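Local coordinates for probable sensor histidine kinase pdtas (Mycobacterium tuberculosis, PDB 2YKF), which probably senses nutrient deprivation through c-di-GMP binding and, as an autophosphorylating histidine kinase, signals through the PdtaR/PdtaS two-component system, at residues 38-46 and 125-133. Numbering follows the deposited sequence.
Sequences SFADYLMWV and VAVLTRHQP
Arg-130 runs alongside Tyr-42 on one face of the GAF-domain sheet, both side chains pointing the same way. With CG anti to the backbone N (chi1 -180°) and the chain extended to NE, the arginine lays its methylenes on the phenol: CG sits 4.3 Å from the Tyr-42 ring centroid in an off-centre CH-pi contact, and CD is 3.4 Å from Tyr-42 OH. Farther out, Ser-38 CB lies over one face of the guanidinium, offset toward its rim; Arg-130 NE is buried without a polar partner. Tyr-42 OH donates to Ser-38 OG at 2.7 Å, in the plane of the ring, tying the strand back to the end of helix 18-38, which Phe-39 closes in a Schellman motif. On the other face, Thr-129 OG1 accepts from Trp-45 NE1 (3.0 Å, N-H...O angle 156°) almost exactly in the indole plane and shares a second hydrogen bond with His-131 NE2 at 2.9 Å. The chi1 of Thr-129, 53°, turns OG1 to where one hydroxyl joins both rings. Leu-43 CD2 packs against His-131 NE2 at 3.9 Å. Six backbone hydrogen bonds join Asp-41, Leu-43 and Trp-45 to His-131, Thr-129 and Val-127 as antiparallel hydrogen-bonded pairs. Just before strand 41-46 begins and after 125-131 ends, a water donates to Phe-39 O and Gln-132 OE1. Strand 41-47 is the middle one of the five-stranded antiparallel sheet, beside 53-59, and 114-120 flanks 123-131; helix 143-161 meets Tyr-42 and Ser-38, while helix 83-90 touches Trp-45 and Thr-129 on the other face.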
loop_
_atom_site.group_PDB
_atom_site.type_symbol
_atom_site.label_atom_id
_atom_site.label_comp_id
_atom_site.label_asym_id
_atom_site.label_seq_id
_atom_site.Cartn_x
_atom_site.Cartn_y
_atom_site.Cartn_z
ATOM N N SER A 38 6.743 3.024 10.610
ATOM C CA SER A 38 7.561 4.105 11.181
ATOM C C SER A 38 7.153 5.484 10.634
ATOM O O SER A 38 7.643 6.481 11.136
ATOM C CB SER A 38 9.051 3.919 10.863
ATOM O OG SER A 38 9.542 2.642 11.217
ATOM N N PHE A 39 6.354 5.548 9.541
ATOM C CA PHE A 39 6.148 6.815 8.821
ATOM C C PHE A 39 7.482 7.488 8.486
ATOM O O PHE A 39 7.626 8.731 8.631
ATOM C CB PHE A 39 5.264 7.797 9.654
ATOM C CG PHE A 39 3.993 7.184 10.141
ATOM C CD1 PHE A 39 2.853 7.210 9.353
ATOM C CD2 PHE A 39 3.922 6.555 11.370
ATOM C CE1 PHE A 39 1.680 6.609 9.781
ATOM C CE2 PHE A 39 2.761 5.933 11.780
ATOM C CZ PHE A 39 1.626 5.982 11.002
ATOM N N ALA A 40 8.445 6.699 8.023
ATOM C CA ALA A 40 9.843 7.120 7.889
ATOM C C ALA A 40 10.497 6.505 6.709
ATOM O O ALA A 40 10.158 5.351 6.310
ATOM C CB ALA A 40 10.650 6.727 9.241
ATOM N N ASP A 41 11.518 7.204 6.187
ATOM C CA ASP A 41 12.420 6.649 5.225
ATOM C C ASP A 41 13.524 5.773 5.852
ATOM O O ASP A 41 13.999 6.059 6.970
ATOM C CB ASP A 41 13.135 7.807 4.500
ATOM C CG ASP A 41 12.200 8.666 3.751
ATOM O OD1 ASP A 41 11.928 8.262 2.596
ATOM O OD2 ASP A 41 11.767 9.748 4.268
ATOM N N TYR A 42 13.961 4.707 5.158
ATOM C CA TYR A 42 15.164 3.984 5.670
ATOM C C TYR A 42 16.170 3.877 4.577
ATOM O O TYR A 42 15.800 3.686 3.355
ATOM C CB TYR A 42 14.810 2.535 6.123
ATOM C CG TYR A 42 14.098 2.507 7.461
ATOM C CD1 TYR A 42 12.712 2.701 7.550
ATOM C CD2 TYR A 42 14.839 2.315 8.666
ATOM C CE1 TYR A 42 12.072 2.748 8.796
ATOM C CE2 TYR A 42 14.235 2.330 9.889
ATOM C CZ TYR A 42 12.840 2.503 9.956
ATOM O OH TYR A 42 12.248 2.460 11.178
ATOM N N LEU A 43 17.441 3.899 4.965
ATOM C CA LEU A 43 18.488 3.599 4.041
ATOM C C LEU A 43 19.245 2.423 4.622
ATOM O O LEU A 43 19.362 2.358 5.798
ATOM C CB LEU A 43 19.413 4.795 3.914
ATOM C CG LEU A 43 19.172 5.820 2.807
ATOM C CD1 LEU A 43 17.809 6.294 2.645
ATOM C CD2 LEU A 43 20.122 7.016 3.026
ATOM N N MET A 44 19.778 1.542 3.789
ATOM C CA MET A 44 20.577 0.429 4.265
ATOM C C MET A 44 22.041 0.658 3.882
ATOM O O MET A 44 22.350 0.864 2.735
ATOM C CB MET A 44 20.129 -0.872 3.629
ATOM C CG MET A 44 20.961 -2.069 4.121
ATOM S SD MET A 44 20.462 -3.627 3.298
ATOM C CE MET A 44 19.144 -3.997 4.420
ATOM N N TRP A 45 22.927 0.571 4.867
ATOM C CA TRP A 45 24.378 0.837 4.650
ATOM C C TRP A 45 25.173 -0.409 4.929
ATOM O O TRP A 45 24.868 -1.124 5.900
ATOM C CB TRP A 45 24.849 1.903 5.628
ATOM C CG TRP A 45 24.163 3.203 5.418
ATOM C CD1 TRP A 45 23.074 3.670 6.039
ATOM C CD2 TRP A 45 24.573 4.192 4.512
ATOM N NE1 TRP A 45 22.730 4.920 5.557
ATOM C CE2 TRP A 45 23.666 5.270 4.621
ATOM C CE3 TRP A 45 25.661 4.306 3.651
ATOM C CZ2 TRP A 45 23.806 6.458 3.867
ATOM C CZ3 TRP A 45 25.785 5.479 2.879
ATOM C CH2 TRP A 45 24.857 6.516 2.985
ATOM N N VAL A 46 26.135 -0.712 4.048
ATOM C CA VAL A 46 27.127 -1.773 4.294
ATOM C C VAL A 46 28.552 -1.138 4.378
ATOM O O VAL A 46 28.716 0.049 4.018
ATOM C CB VAL A 46 27.086 -2.947 3.277
ATOM C CG1 VAL A 46 25.683 -3.725 3.360
ATOM C CG2 VAL A 46 27.393 -2.493 1.799
ATOM N N VAL A 125 25.745 -6.953 10.020
ATOM C CA VAL A 125 25.996 -7.026 8.564
ATOM C C VAL A 125 25.557 -5.810 7.766
ATOM O O VAL A 125 25.982 -5.632 6.596
ATOM C CB VAL A 125 25.461 -8.327 7.933
ATOM C CG1 VAL A 125 26.129 -9.530 8.563
ATOM C CG2 VAL A 125 23.885 -8.434 8.114
ATOM N N ALA A 126 24.723 -4.977 8.366
ATOM C CA ALA A 126 24.312 -3.729 7.756
ATOM C C ALA A 126 23.821 -2.837 8.833
ATOM O O ALA A 126 23.547 -3.291 9.941
ATOM C CB ALA A 126 23.143 -3.951 6.645
ATOM N N VAL A 127 23.691 -1.559 8.508
ATOM C CA VAL A 127 23.073 -0.576 9.394
ATOM C C VAL A 127 21.977 0.231 8.657
ATOM O O VAL A 127 22.173 0.634 7.525
ATOM C CB VAL A 127 24.136 0.409 9.922
ATOM C CG1 VAL A 127 23.484 1.455 10.754
ATOM C CG2 VAL A 127 25.143 -0.380 10.777
ATOM N N LEU A 128 20.855 0.456 9.311
ATOM C CA LEU A 128 19.743 1.219 8.743
ATOM C C LEU A 128 19.849 2.564 9.279
ATOM O O LEU A 128 20.069 2.706 10.487
ATOM C CB LEU A 128 18.418 0.646 9.282
ATOM C CG LEU A 128 18.139 -0.839 8.936
ATOM C CD1 LEU A 128 16.771 -1.203 9.449
ATOM C CD2 LEU A 128 18.156 -1.042 7.425
ATOM N N THR A 129 19.680 3.577 8.442
ATOM C CA THR A 129 19.377 4.916 9.003
ATOM C C THR A 129 17.925 5.257 8.734
ATOM O O THR A 129 17.411 4.969 7.622
ATOM C CB THR A 129 20.323 5.991 8.427
ATOM O OG1 THR A 129 20.298 5.942 6.974
ATOM C CG2 THR A 129 21.817 5.741 8.989
ATOM N N ARG A 130 17.250 5.784 9.759
ATOM C CA ARG A 130 15.868 6.207 9.667
ATOM C C ARG A 130 15.787 7.761 9.518
ATOM O O ARG A 130 16.470 8.497 10.251
ATOM C CB ARG A 130 15.132 5.749 10.931
ATOM C CG ARG A 130 13.647 6.080 11.050
ATOM C CD ARG A 130 13.072 5.509 12.406
ATOM N NE ARG A 130 11.659 5.897 12.720
ATOM C CZ ARG A 130 10.896 5.329 13.681
ATOM N NH1 ARG A 130 11.367 4.330 14.432
ATOM N NH2 ARG A 130 9.641 5.734 13.882
ATOM N N HIS A 131 15.004 8.262 8.569
ATOM C CA HIS A 131 14.927 9.701 8.362
ATOM C C HIS A 131 13.470 10.040 8.325
ATOM O O HIS A 131 12.685 9.313 7.686
ATOM C CB HIS A 131 15.545 10.051 7.027
ATOM C CG HIS A 131 16.917 9.483 6.808
ATOM N ND1 HIS A 131 18.026 10.280 6.618
ATOM C CD2 HIS A 131 17.339 8.205 6.648
ATOM C CE1 HIS A 131 19.082 9.510 6.388
ATOM N NE2 HIS A 131 18.685 8.247 6.384
ATOM N N GLN A 132 13.059 11.098 9.013
ATOM C CA GLN A 132 11.667 11.433 9.021
ATOM C C GLN A 132 11.435 12.910 9.204
ATOM O O GLN A 132 12.372 13.617 9.574
ATOM C CB GLN A 132 10.978 10.634 10.119
ATOM C CG GLN A 132 11.301 11.076 11.542
ATOM C CD GLN A 132 10.783 10.062 12.568
ATOM O OE1 GLN A 132 9.587 9.729 12.594
ATOM N NE2 GLN A 132 11.687 9.560 13.397
ATOM N N PRO A 133 10.199 13.384 8.939
ATOM C CA PRO A 133 9.941 14.817 8.984
ATOM C C PRO A 133 10.266 15.404 10.335
ATOM O O PRO A 133 10.182 14.696 11.368
ATOM C CB PRO A 133 8.446 14.912 8.693
ATOM C CG PRO A 133 8.135 13.652 7.913
ATOM C CD PRO A 133 8.967 12.636 8.602
HETATM O O HOH W 1 7.423 10.194 10.942
#